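Local atomic coordinates of ORF 37 (Human herpesvirus 8 type M, PDB entry 3FHD), a protein that helps process branched or non-linear viral DNA for production of unit-length genomes, cutting single- and double-stranded DNA as both an endonuclease and an exonuclease. Residues V399-I410 against G420-T428. Sequence-based numbering, arbitrary orientation.
Sequences VLLQSSIVEEYI and GSPKYYIAT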
loop_
_atom_site.group_PDB
_atom_site.type_symbol
_atom_site.label_atom_id
_atom_site.label_comp_id
_atom_site.label_asym_id
_atom_site.label_seq_id
_atom_site.Cartn_x
_atom_site.Cartn_y
_atom_site.Cartn_z
ATOM N N VAL A 399 -2.656 -6.728 1.277
ATOM C CA VAL A 399 -1.866 -6.855 2.500
ATOM C C VAL A 399 -0.808 -7.957 2.314
ATOM O O VAL A 399 0.276 -7.893 2.902
ATOM C CB VAL A 399 -2.770 -7.106 3.746
ATOM C CG1 VAL A 399 -1.922 -7.159 5.024
ATOM C CG2 VAL A 399 -3.825 -6.000 3.877
ATOM N N LEU A 400 -1.148 -8.978 1.518
ATOM C CA LEU A 400 -0.219 -10.070 1.197
ATOM C C LEU A 400 1.040 -9.463 0.579
ATOM O O LEU A 400 2.156 -9.787 1.016
ATOM C CB LEU A 400 -0.863 -11.087 0.223
ATOM C CG LEU A 400 -0.075 -12.395 0.041
ATOM C CD1 LEU A 400 -1.004 -13.578 -0.291
ATOM C CD2 LEU A 400 1.041 -12.264 -0.960
ATOM N N LEU A 401 0.874 -8.636 -0.452
ATOM C CA LEU A 401 2.073 -7.984 -1.030
ATOM C C LEU A 401 2.829 -7.045 -0.064
ATOM O O LEU A 401 4.059 -7.014 -0.077
ATOM C CB LEU A 401 1.771 -7.262 -2.350
ATOM C CG LEU A 401 3.007 -6.758 -3.126
ATOM C CD1 LEU A 401 3.931 -7.953 -3.593
ATOM C CD2 LEU A 401 2.592 -5.880 -4.354
ATOM N N GLN A 402 2.103 -6.262 0.748
ATOM C CA GLN A 402 2.741 -5.427 1.745
ATOM C C GLN A 402 3.532 -6.293 2.726
ATOM O O GLN A 402 4.644 -5.903 3.114
ATOM C CB GLN A 402 1.739 -4.552 2.524
ATOM C CG GLN A 402 0.923 -3.635 1.662
ATOM C CD GLN A 402 -0.142 -2.861 2.432
ATOM O OE1 GLN A 402 -0.218 -2.922 3.654
ATOM N NE2 GLN A 402 -0.954 -2.137 1.700
ATOM N N SER A 403 3.014 -7.453 3.122
ATOM C CA SER A 403 3.795 -8.332 3.983
ATOM C C SER A 403 5.117 -8.802 3.328
ATOM O O SER A 403 6.152 -8.858 3.983
ATOM C CB SER A 403 2.990 -9.576 4.510
ATOM O OG SER A 403 2.760 -10.542 3.485
ATOM N N SER A 404 5.072 -9.139 2.042
ATOM C CA SER A 404 6.245 -9.625 1.311
ATOM C C SER A 404 7.334 -8.539 1.224
ATOM O O SER A 404 8.535 -8.842 1.429
ATOM C CB SER A 404 5.825 -10.042 -0.108
ATOM O OG SER A 404 4.989 -11.188 -0.009
ATOM N N ILE A 405 6.915 -7.297 0.959
ATOM C CA ILE A 405 7.855 -6.176 0.869
ATOM C C ILE A 405 8.424 -5.817 2.241
ATOM O O ILE A 405 9.639 -5.648 2.374
ATOM C CB ILE A 405 7.300 -4.928 0.162
ATOM C CG1 ILE A 405 6.984 -5.223 -1.330
ATOM C CG2 ILE A 405 8.243 -3.682 0.389
ATOM C CD1 ILE A 405 8.178 -5.707 -2.123
ATOM N N VAL A 406 7.568 -5.715 3.254
ATOM C CA VAL A 406 8.054 -5.491 4.642
ATOM C C VAL A 406 9.088 -6.542 5.086
ATOM O O VAL A 406 10.122 -6.235 5.698
ATOM C CB VAL A 406 6.876 -5.430 5.663
ATOM C CG1 VAL A 406 7.420 -5.452 7.085
ATOM C CG2 VAL A 406 6.081 -4.163 5.490
ATOM N N GLU A 407 8.781 -7.819 4.834
ATOM C CA GLU A 407 9.676 -8.907 5.234
ATOM C C GLU A 407 10.990 -8.981 4.454
ATOM O O GLU A 407 12.031 -9.338 5.019
ATOM C CB GLU A 407 8.915 -10.234 5.247
ATOM C CG GLU A 407 7.946 -10.284 6.443
ATOM C CD GLU A 407 6.782 -11.244 6.263
ATOM O OE1 GLU A 407 6.889 -12.162 5.396
ATOM O OE2 GLU A 407 5.759 -11.070 6.991
ATOM N N GLU A 408 10.934 -8.601 3.183
ATOM C CA GLU A 408 12.133 -8.403 2.338
ATOM C C GLU A 408 13.071 -7.335 2.930
ATOM O O GLU A 408 14.265 -7.593 3.074
ATOM C CB GLU A 408 11.695 -8.042 0.901
ATOM C CG GLU A 408 12.841 -7.891 -0.171
ATOM C CD GLU A 408 12.255 -7.494 -1.551
ATOM O OE1 GLU A 408 11.030 -7.562 -1.697
ATOM O OE2 GLU A 408 12.993 -7.113 -2.500
ATOM N N TYR A 409 12.534 -6.169 3.296
ATOM C CA TYR A 409 13.335 -5.082 3.886
ATOM C C TYR A 409 13.925 -5.505 5.257
ATOM O O TYR A 409 15.103 -5.296 5.525
ATOM C CB TYR A 409 12.475 -3.825 4.058
ATOM C CG TYR A 409 12.314 -2.945 2.818
ATOM C CD1 TYR A 409 12.710 -1.593 2.851
ATOM C CD2 TYR A 409 11.815 -3.445 1.622
ATOM C CE1 TYR A 409 12.548 -0.753 1.719
ATOM C CE2 TYR A 409 11.679 -2.613 0.460
ATOM C CZ TYR A 409 12.055 -1.266 0.520
ATOM O OH TYR A 409 11.890 -0.414 -0.579
ATOM N N ILE A 410 13.111 -6.117 6.114
ATOM C CA ILE A 410 13.612 -6.684 7.382
ATOM C C ILE A 410 14.764 -7.688 7.146
ATOM O O ILE A 410 15.679 -7.772 7.956
ATOM C CB ILE A 410 12.462 -7.380 8.174
ATOM C CG1 ILE A 410 11.521 -6.339 8.727
ATOM C CG2 ILE A 410 13.035 -8.277 9.349
ATOM C CD1 ILE A 410 10.198 -6.909 9.231
ATOM N N GLY A 420 10.518 -13.670 15.793
ATOM C CA GLY A 420 9.189 -13.117 15.591
ATOM C C GLY A 420 9.038 -12.539 14.221
ATOM O O GLY A 420 10.015 -12.118 13.613
ATOM N N SER A 421 7.811 -12.537 13.722
ATOM C CA SER A 421 7.530 -11.902 12.455
ATOM C C SER A 421 6.480 -10.820 12.681
ATOM O O SER A 421 5.786 -10.810 13.692
ATOM C CB SER A 421 7.117 -12.902 11.355
ATOM O OG SER A 421 5.987 -13.698 11.721
ATOM N N PRO A 422 6.424 -9.852 11.772
ATOM C CA PRO A 422 5.415 -8.802 11.943
ATOM C C PRO A 422 3.984 -9.358 11.868
ATOM O O PRO A 422 3.777 -10.478 11.390
ATOM C CB PRO A 422 5.704 -7.854 10.786
ATOM C CG PRO A 422 7.172 -8.133 10.442
ATOM C CD PRO A 422 7.284 -9.618 10.608
ATOM N N LYS A 423 3.029 -8.600 12.412
ATOM C CA LYS A 423 1.606 -8.908 12.298
ATOM C C LYS A 423 0.892 -7.847 11.445
ATOM O O LYS A 423 1.264 -6.670 11.493
ATOM C CB LYS A 423 0.965 -9.015 13.695
ATOM C CG LYS A 423 1.628 -10.022 14.601
ATOM C CD LYS A 423 1.223 -11.455 14.276
ATOM C CE LYS A 423 1.888 -12.464 15.223
ATOM N NZ LYS A 423 3.399 -12.592 15.039
ATOM N N TYR A 424 -0.103 -8.291 10.673
ATOM C CA TYR A 424 -0.822 -7.474 9.654
ATOM C C TYR A 424 -2.299 -7.377 9.979
ATOM O O TYR A 424 -2.900 -8.325 10.527
ATOM C CB TYR A 424 -0.612 -8.038 8.236
ATOM C CG TYR A 424 0.855 -8.153 7.931
ATOM C CD1 TYR A 424 1.590 -7.032 7.490
ATOM C CD2 TYR A 424 1.534 -9.361 8.190
ATOM C CE1 TYR A 424 2.972 -7.144 7.286
ATOM C CE2 TYR A 424 2.911 -9.477 7.974
ATOM C CZ TYR A 424 3.620 -8.373 7.542
ATOM O OH TYR A 424 4.980 -8.523 7.330
ATOM N N TYR A 425 -2.880 -6.226 9.661
ATOM C CA TYR A 425 -4.287 -5.939 9.976
ATOM C C TYR A 425 -4.920 -5.078 8.901
ATOM O O TYR A 425 -4.240 -4.285 8.221
ATOM C CB TYR A 425 -4.404 -5.168 11.297
ATOM C CG TYR A 425 -3.700 -5.823 12.478
ATOM C CD1 TYR A 425 -4.356 -6.754 13.291
ATOM C CD2 TYR A 425 -2.380 -5.512 12.759
ATOM C CE1 TYR A 425 -3.686 -7.359 14.384
ATOM C CE2 TYR A 425 -1.707 -6.086 13.816
ATOM C CZ TYR A 425 -2.355 -7.009 14.631
ATOM O OH TYR A 425 -1.637 -7.558 15.669
ATOM N N ILE A 426 -6.235 -5.240 8.743
ATOM C CA ILE A 426 -7.023 -4.248 8.043
ATOM C C ILE A 426 -7.786 -3.469 9.106
ATOM O O ILE A 426 -8.484 -4.061 9.940
ATOM C CB ILE A 426 -7.978 -4.871 7.035
ATOM C CG1 ILE A 426 -7.186 -5.547 5.900
ATOM C CG2 ILE A 426 -8.948 -3.807 6.469
ATOM C CD1 ILE A 426 -8.008 -6.623 5.142
ATOM N N ALA A 427 -7.621 -2.141 9.069
ATOM C CA ALA A 427 -8.316 -1.227 9.978
ATOM C C ALA A 427 -9.433 -0.513 9.208
ATOM O O ALA A 427 -9.159 0.308 8.354
ATOM C CB ALA A 427 -7.357 -0.222 10.539
ATOM N N THR A 428 -10.682 -0.807 9.569
ATOM C CA THR A 428 -11.844 -0.309 8.857
ATOM C C THR A 428 -12.514 0.756 9.704
ATOM O O THR A 428 -12.911 0.464 10.832
ATOM C CB THR A 428 -12.860 -1.450 8.612
ATOM O OG1 THR A 428 -12.299 -2.430 7.724
ATOM C CG2 THR A 428 -14.113 -0.911 7.966
#
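In the nuclease core, helix 394-412 packs on strand 423-432 of the mixed sheet, and their main meeting point is the ring of Tyr424 lying against one side of the helix. The axes of helix segment 399-410 and strand segment 423-428 approach to 9.5 Å, at 145° between their N-to-C directions, nearer antiparallel than parallel. Serine is small enough to let the ring come close to the helix backbone, and Ser403 CB makes a CH-pi contact over one ring face, 3.6 Å from the centroid of Tyr424. Ser403 OG, placed between backbone N and carbonyl carbon (chi1 73°), turns back to donate to Leu400 O at 2.7 Å. At the ring edge, Tyr424 OH donates to Glu407 OE2 over 2.7 Å, meeting the carboxylate from above its plane, 37° out of it. Glu407 reaches that far on an extended chain, while its OE1 forms a salt bridge with Lys471, whose charge probably favours the ionised acid. Branched Val399 packs at the root of the tyrosine side chain, CG1 lying 3.6 Å from Tyr424 CB, and CG2 touches Ile426 CG1. At the other end Ile410 CD1 presses on Pro422 CG at 3.5 Å, closer than usual for two carbons. Val399 also touches the magnesium ligand Glu266, and Gln402 NE2 hydrogen-bonds to Glu266 OE1, which probably helps to position this ligand in the helix-on-sheet core of a PD-(D/E)XK nuclease.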